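Local coordinates for protein serine acetyltransferase (Entamoeba histolytica, PDB 3Q1X) that probably catalyses the transfer of an acetyl group to the hydroxyl of L-serine, a step in cysteine biosynthesis, and binds L-serine, at residues Arg197-Val202 and Tyr229-Thr234; Tyr150-Met155 and Ile166-Ser171. All blocks are in the same frame, centred on the assembly; numbering follows the deposited sequence.

Contact 1: residues Arg197-Val202 and Tyr229-Thr234; sequences RIYQSV and YVTIGT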
loop_
_atom_site.group_PDB
_atom_site.type_symbol
_atom_site.label_atom_id
_atom_site.label_comp_id
_atom_site.label_asym_id
_atom_site.label_seq_id
_atom_site.Cartn_x
_atom_site.Cartn_y
_atom_site.Cartn_z
ATOM N N ARG A 197 -15.020 -6.200 -13.890
ATOM C CA ARG A 197 -14.113 -5.064 -13.910
ATOM C C ARG A 197 -14.281 -4.286 -12.616
ATOM O O ARG A 197 -15.366 -3.787 -12.325
ATOM C CB ARG A 197 -14.411 -4.165 -15.112
ATOM C CG ARG A 197 -13.397 -3.064 -15.344
ATOM C CD ARG A 197 -13.745 -2.286 -16.603
ATOM N NE ARG A 197 -13.706 -3.132 -17.796
ATOM C CZ ARG A 197 -14.167 -2.786 -18.993
ATOM N NH1 ARG A 197 -14.736 -1.600 -19.187
ATOM N NH2 ARG A 197 -14.068 -3.640 -20.000
ATOM N N ILE A 198 -13.205 -4.187 -11.843
ATOM C CA ILE A 198 -13.256 -3.593 -10.503
ATOM C C ILE A 198 -12.244 -2.463 -10.371
ATOM O O ILE A 198 -11.083 -2.616 -10.749
ATOM C CB ILE A 198 -13.003 -4.665 -9.395
ATOM C CG1 ILE A 198 -14.126 -5.709 -9.384
ATOM C CG2 ILE A 198 -12.821 -4.027 -8.014
ATOM C CD1 ILE A 198 -13.943 -6.827 -8.359
ATOM N N TYR A 199 -12.692 -1.346 -9.808
ATOM C CA TYR A 199 -11.852 -0.187 -9.578
ATOM C C TYR A 199 -11.364 -0.049 -8.132
ATOM O O TYR A 199 -11.749 -0.822 -7.229
ATOM C CB TYR A 199 -12.569 1.081 -10.040
ATOM C CG TYR A 199 -12.662 1.147 -11.532
ATOM C CD1 TYR A 199 -11.637 1.727 -12.285
ATOM C CD2 TYR A 199 -13.748 0.580 -12.212
ATOM C CE1 TYR A 199 -11.702 1.767 -13.673
ATOM C CE2 TYR A 199 -13.823 0.613 -13.610
ATOM C CZ TYR A 199 -12.798 1.213 -14.328
ATOM O OH TYR A 199 -12.853 1.247 -15.700
ATOM N N GLN A 200 -10.510 0.951 -7.935
ATOM C CA GLN A 200 -9.924 1.267 -6.641
ATOM C C GLN A 200 -11.005 1.393 -5.569
ATOM O O GLN A 200 -12.132 1.811 -5.863
ATOM C CB GLN A 200 -9.077 2.549 -6.734
ATOM C CG GLN A 200 -9.816 3.826 -7.182
ATOM C CD GLN A 200 -9.869 4.018 -8.695
ATOM O OE1 GLN A 200 -9.873 3.061 -9.455
ATOM N NE2 GLN A 200 -9.944 5.275 -9.129
ATOM N N SER A 201 -10.668 0.984 -4.348
ATOM C CA SER A 201 -11.523 1.181 -3.177
ATOM C C SER A 201 -12.862 0.438 -3.185
ATOM O O SER A 201 -13.787 0.813 -2.448
ATOM C CB SER A 201 -11.755 2.684 -2.964
ATOM O OG SER A 201 -10.593 3.297 -2.439
ATOM N N VAL A 202 -12.956 -0.619 -3.989
ATOM C CA VAL A 202 -14.168 -1.436 -4.043
ATOM C C VAL A 202 -14.107 -2.545 -3.016
ATOM O O VAL A 202 -13.121 -3.283 -2.951
ATOM C CB VAL A 202 -14.395 -2.029 -5.443
ATOM C CG1 VAL A 202 -15.342 -3.242 -5.393
ATOM C CG2 VAL A 202 -14.919 -0.960 -6.375
ATOM N N TYR A 229 -20.034 -9.988 -16.477
ATOM C CA TYR A 229 -20.073 -8.657 -17.087
ATOM C C TYR A 229 -20.533 -7.559 -16.120
ATOM O O TYR A 229 -21.353 -6.698 -16.467
ATOM C CB TYR A 229 -20.938 -8.675 -18.349
ATOM C CG TYR A 229 -20.386 -9.561 -19.433
ATOM C CD1 TYR A 229 -19.423 -9.084 -20.315
ATOM C CD2 TYR A 229 -20.818 -10.883 -19.571
ATOM C CE1 TYR A 229 -18.899 -9.892 -21.305
ATOM C CE2 TYR A 229 -20.300 -11.705 -20.567
ATOM C CZ TYR A 229 -19.343 -11.198 -21.432
ATOM O OH TYR A 229 -18.822 -11.994 -22.428
ATOM N N VAL A 230 -19.995 -7.605 -14.905
ATOM C CA VAL A 230 -20.288 -6.616 -13.884
ATOM C C VAL A 230 -19.134 -5.633 -13.789
ATOM O O VAL A 230 -17.962 -6.033 -13.806
ATOM C CB VAL A 230 -20.524 -7.285 -12.515
ATOM C CG1 VAL A 230 -20.662 -6.252 -11.392
ATOM C CG2 VAL A 230 -21.742 -8.196 -12.584
ATOM N N THR A 231 -19.473 -4.350 -13.711
ATOM C CA THR A 231 -18.482 -3.299 -13.481
ATOM C C THR A 231 -18.777 -2.602 -12.162
ATOM O O THR A 231 -19.895 -2.123 -11.933
ATOM C CB THR A 231 -18.447 -2.276 -14.634
ATOM O OG1 THR A 231 -18.377 -2.975 -15.877
ATOM C CG2 THR A 231 -17.234 -1.350 -14.511
ATOM N N ILE A 232 -17.773 -2.544 -11.291
ATOM C CA ILE A 232 -17.969 -1.968 -9.970
ATOM C C ILE A 232 -17.109 -0.724 -9.825
ATOM O O ILE A 232 -15.880 -0.808 -9.775
ATOM C CB ILE A 232 -17.693 -2.980 -8.831
ATOM C CG1 ILE A 232 -18.429 -4.291 -9.105
ATOM C CG2 ILE A 232 -18.155 -2.407 -7.496
ATOM C CD1 ILE A 232 -18.141 -5.385 -8.133
ATOM N N GLY A 233 -17.774 0.425 -9.769
ATOM C CA GLY A 233 -17.108 1.720 -9.793
ATOM C C GLY A 233 -16.365 2.065 -8.524
ATOM O O GLY A 233 -16.564 1.432 -7.484
ATOM N N THR A 234 -15.506 3.076 -8.633
ATOM C CA THR A 234 -14.643 3.527 -7.549
ATOM C C THR A 234 -15.390 3.779 -6.243
ATOM O O THR A 234 -16.365 4.532 -6.214
ATOM C CB THR A 234 -13.914 4.831 -7.920
ATOM O OG1 THR A 234 -13.439 4.762 -9.275
ATOM C CG2 THR A 234 -12.758 5.053 -6.971
#
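R197 and V230 begin a run of three backbone hydrogen bonds: R197 N lies 2.9 Å from V230 O, with 170° at the hydrogen. I232 N reaches R197 O at 2.9 Å, and Y199 N makes a longer bond of 3.2 Å to I232 O. R197 N and O thus bond to V230 and I232, the residues flanking T231, the pattern of a parallel bridge.

Apolar contacts gather around I232. I198 CG1 meets I232 CD1 at 4.2 Å. V202 CG1, anti to its own backbone N (chi1 160°), is turned onto I232 CG2 at 3.6 Å, the side chains crossing at about a right angle. I198 and I232 also pack on L204, as expected for the interior of a left-handed beta helix, whose successive coils pair in parallel.

R197 and T231 share the other face and run side by side, R197 CB to T231 CG2 4.0 Å. R197 NH1 and Y199 OH bond to the backbone of H208 of the second subunit, while T231 OG1 bonds to Q210 there. The Y199 ring turns its edge to I232 O, 3.5 Å from Y199 CD2.

Q200 crosses T234 obliquely, Q200 NE2 3.5 Å from T234 OG1 but bonded to T203 of the second subunit. T234 N is buried without a polar partner.

Contact 2: residues Tyr150-Met155 and Ile166-Ser171; sequences YCREMM and IHPGAS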
loop_
_atom_site.group_PDB
_atom_site.type_symbol
_atom_site.label_atom_id
_atom_site.label_comp_id
_atom_site.label_asym_id
_atom_site.label_seq_id
_atom_site.Cartn_x
_atom_site.Cartn_y
_atom_site.Cartn_z
ATOM N N TYR A 150 -1.131 -20.690 5.251
ATOM C CA TYR A 150 -0.132 -20.180 4.319
ATOM C C TYR A 150 -0.756 -19.450 3.117
ATOM O O TYR A 150 -0.221 -18.427 2.674
ATOM C CB TYR A 150 0.892 -21.260 3.901
ATOM C CG TYR A 150 1.753 -20.823 2.738
ATOM C CD1 TYR A 150 2.641 -19.745 2.853
ATOM C CD2 TYR A 150 1.656 -21.467 1.514
ATOM C CE1 TYR A 150 3.408 -19.328 1.756
ATOM C CE2 TYR A 150 2.418 -21.074 0.433
ATOM C CZ TYR A 150 3.288 -20.009 0.551
ATOM O OH TYR A 150 4.027 -19.634 -0.551
ATOM N N CYS A 151 -1.894 -19.945 2.613
ATOM C CA CYS A 151 -2.587 -19.265 1.495
ATOM C C CYS A 151 -3.001 -17.838 1.871
ATOM O O CYS A 151 -2.967 -16.943 1.029
ATOM C CB CYS A 151 -3.784 -20.079 0.959
ATOM S SG CYS A 151 -5.171 -20.342 2.128
ATOM N N ARG A 152 -3.355 -17.621 3.139
ATOM C CA ARG A 152 -3.598 -16.264 3.614
ATOM C C ARG A 152 -2.313 -15.433 3.692
ATOM O O ARG A 152 -2.316 -14.260 3.310
ATOM C CB ARG A 152 -4.330 -16.255 4.960
ATOM C CG ARG A 152 -4.534 -14.846 5.523
ATOM C CD ARG A 152 -5.494 -13.986 4.686
ATOM N NE ARG A 152 -5.703 -12.662 5.285
ATOM C CZ ARG A 152 -6.604 -12.379 6.227
ATOM N NH1 ARG A 152 -7.418 -13.319 6.704
ATOM N NH2 ARG A 152 -6.691 -11.146 6.700
ATOM N N GLU A 153 -1.217 -16.040 4.166
ATOM C CA GLU A 153 0.076 -15.352 4.260
ATOM C C GLU A 153 0.554 -14.894 2.884
ATOM O O GLU A 153 1.021 -13.769 2.714
ATOM C CB GLU A 153 1.137 -16.258 4.890
ATOM C CG GLU A 153 2.468 -15.563 5.154
ATOM C CD GLU A 153 3.357 -16.357 6.095
ATOM O OE1 GLU A 153 3.564 -17.567 5.854
ATOM O OE2 GLU A 153 3.839 -15.773 7.078
ATOM N N MET A 154 0.421 -15.787 1.908
ATOM C CA MET A 154 0.762 -15.473 0.525
ATOM C C MET A 154 -0.007 -14.251 0.030
ATOM O O MET A 154 0.574 -13.330 -0.552
ATOM C CB MET A 154 0.458 -16.675 -0.365
ATOM C CG MET A 154 1.068 -16.591 -1.752
ATOM S SD MET A 154 0.502 -17.903 -2.863
ATOM C CE MET A 154 0.387 -19.249 -1.724
ATOM N N MET A 155 -1.314 -14.226 0.284
ATOM C CA MET A 155 -2.125 -13.082 -0.143
ATOM C C MET A 155 -1.846 -11.796 0.649
ATOM O O MET A 155 -2.058 -10.688 0.137
ATOM C CB MET A 155 -3.615 -13.417 -0.111
ATOM C CG MET A 155 -4.036 -14.478 -1.105
ATOM S SD MET A 155 -3.367 -14.264 -2.750
ATOM C CE MET A 155 -4.226 -12.779 -3.285
ATOM N N ILE A 166 -7.365 -9.685 -1.358
ATOM C CA ILE A 166 -8.218 -10.744 -1.876
ATOM C C ILE A 166 -8.011 -11.964 -1.007
ATOM O O ILE A 166 -6.907 -12.519 -0.970
ATOM C CB ILE A 166 -7.869 -11.116 -3.347
ATOM C CG1 ILE A 166 -8.000 -9.906 -4.273
ATOM C CG2 ILE A 166 -8.767 -12.264 -3.829
ATOM C CD1 ILE A 166 -7.648 -10.204 -5.730
ATOM N N HIS A 167 -9.048 -12.374 -0.286
ATOM C CA HIS A 167 -8.939 -13.579 0.527
ATOM C C HIS A 167 -8.762 -14.803 -0.372
ATOM O O HIS A 167 -9.461 -14.915 -1.384
ATOM C CB HIS A 167 -10.157 -13.773 1.429
ATOM C CG HIS A 167 -9.965 -14.854 2.439
ATOM N ND1 HIS A 167 -9.641 -14.599 3.755
ATOM C CD2 HIS A 167 -9.981 -16.202 2.310
ATOM C CE1 HIS A 167 -9.507 -15.744 4.401
ATOM N NE2 HIS A 167 -9.711 -16.730 3.549
ATOM N N PRO A 168 -7.817 -15.709 -0.028
ATOM C CA PRO A 168 -7.602 -16.879 -0.883
ATOM C C PRO A 168 -8.842 -17.738 -1.127
ATOM O O PRO A 168 -8.866 -18.500 -2.091
ATOM C CB PRO A 168 -6.523 -17.679 -0.129
ATOM C CG PRO A 168 -6.552 -17.149 1.283
ATOM C CD PRO A 168 -6.849 -15.688 1.087
ATOM N N GLY A 169 -9.851 -17.602 -0.261
ATOM C CA GLY A 169 -11.135 -18.316 -0.396
ATOM C C GLY A 169 -12.060 -17.810 -1.493
ATOM O O GLY A 169 -12.925 -18.548 -1.965
ATOM N N ALA A 170 -11.882 -16.558 -1.908
ATOM C CA ALA A 170 -12.710 -15.985 -2.970
ATOM C C ALA A 170 -12.632 -16.844 -4.224
ATOM O O ALA A 170 -11.580 -17.400 -4.542
ATOM C CB ALA A 170 -12.285 -14.554 -3.270
ATOM N N SER A 171 -13.758 -16.965 -4.914
ATOM C CA SER A 171 -13.826 -17.689 -6.180
ATOM C C SER A 171 -14.018 -16.684 -7.303
ATOM O O SER A 171 -14.995 -15.943 -7.315
ATOM C CB SER A 171 -14.971 -18.705 -6.164
ATOM O OG SER A 171 -14.954 -19.459 -4.968
HETATM O O HOH W 1 -4.334 -9.826 -1.294
#
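A water bridges M155 and I166: it accepts from I166 N at 3.0 Å and lies 2.8 Å from M155 O, to which it probably donates, linking a carbonyl of helix 150-162 to the end of strand 165-166.

The side chain of M155 then closes over the same residue. CB and CG already lie against the carbonyl oxygen of I166, with M155 CG set beside the backbone N (chi1 -66°) and 3.5 Å from I166 O. Bends at chi2 (-45°) and chi3 (-68°) then bring the methyl back to that oxygen and to the isoleucine side chain, M155 CE to I166 CB measuring 4.0 Å.

P168 contributes most to the packing. Its ring fits between residues one helical turn apart: C151 SG meets P168 CG at 3.6 Å, and M155 CG meets P168 CD at 3.8 Å. The carbonyl of C151 also faces P168 CG, so the ring borders on helix backbone as well as side chains.

R152 crosses H167 at about a right angle. R152 NH1 stands 3.9 Å from H167 ND1, and no hydrogen bond joins them. The guanidinium is held instead by a salt bridge from NE to E156 and a weak hydrogen bond from NH1 to Y127 of the third subunit. P168 CD lies over one face of the H167 ring, offset toward its rim.

H167 to A170 form a type I turn, closed by A170 N to H167 O at 3.0 Å; P168 O accepts from H140 ND1 on helix 128-144. With H167 and S171 bonded through their backbones to the following coil, this is the junction at which helix 150-162 and the helical N-terminal part pack on the first corner of the left-handed beta helix.

Contact 1 and contact 2 follow one another along the chain, with centres 20 Å apart and nearest atoms about 8 Å apart, so neither touches the other. Contact 2 sets helix 150-162 against the start of the beta helix, at the end of strand 165-166, the outermost of its sheet within the chain; contact 1 joins two later coils in a different sheet. Both approach bound serine: the side chain of Y199 comes within about 4 Å of one and that of H167 within about 6 Å. Contact 1 faces the second subunit, where H208, a serine-pocket residue, bonds to R197 and Y199, whereas contact 2 faces the third. The two contacts therefore probably border equivalent serine sites, one on the side of each neighbouring subunit.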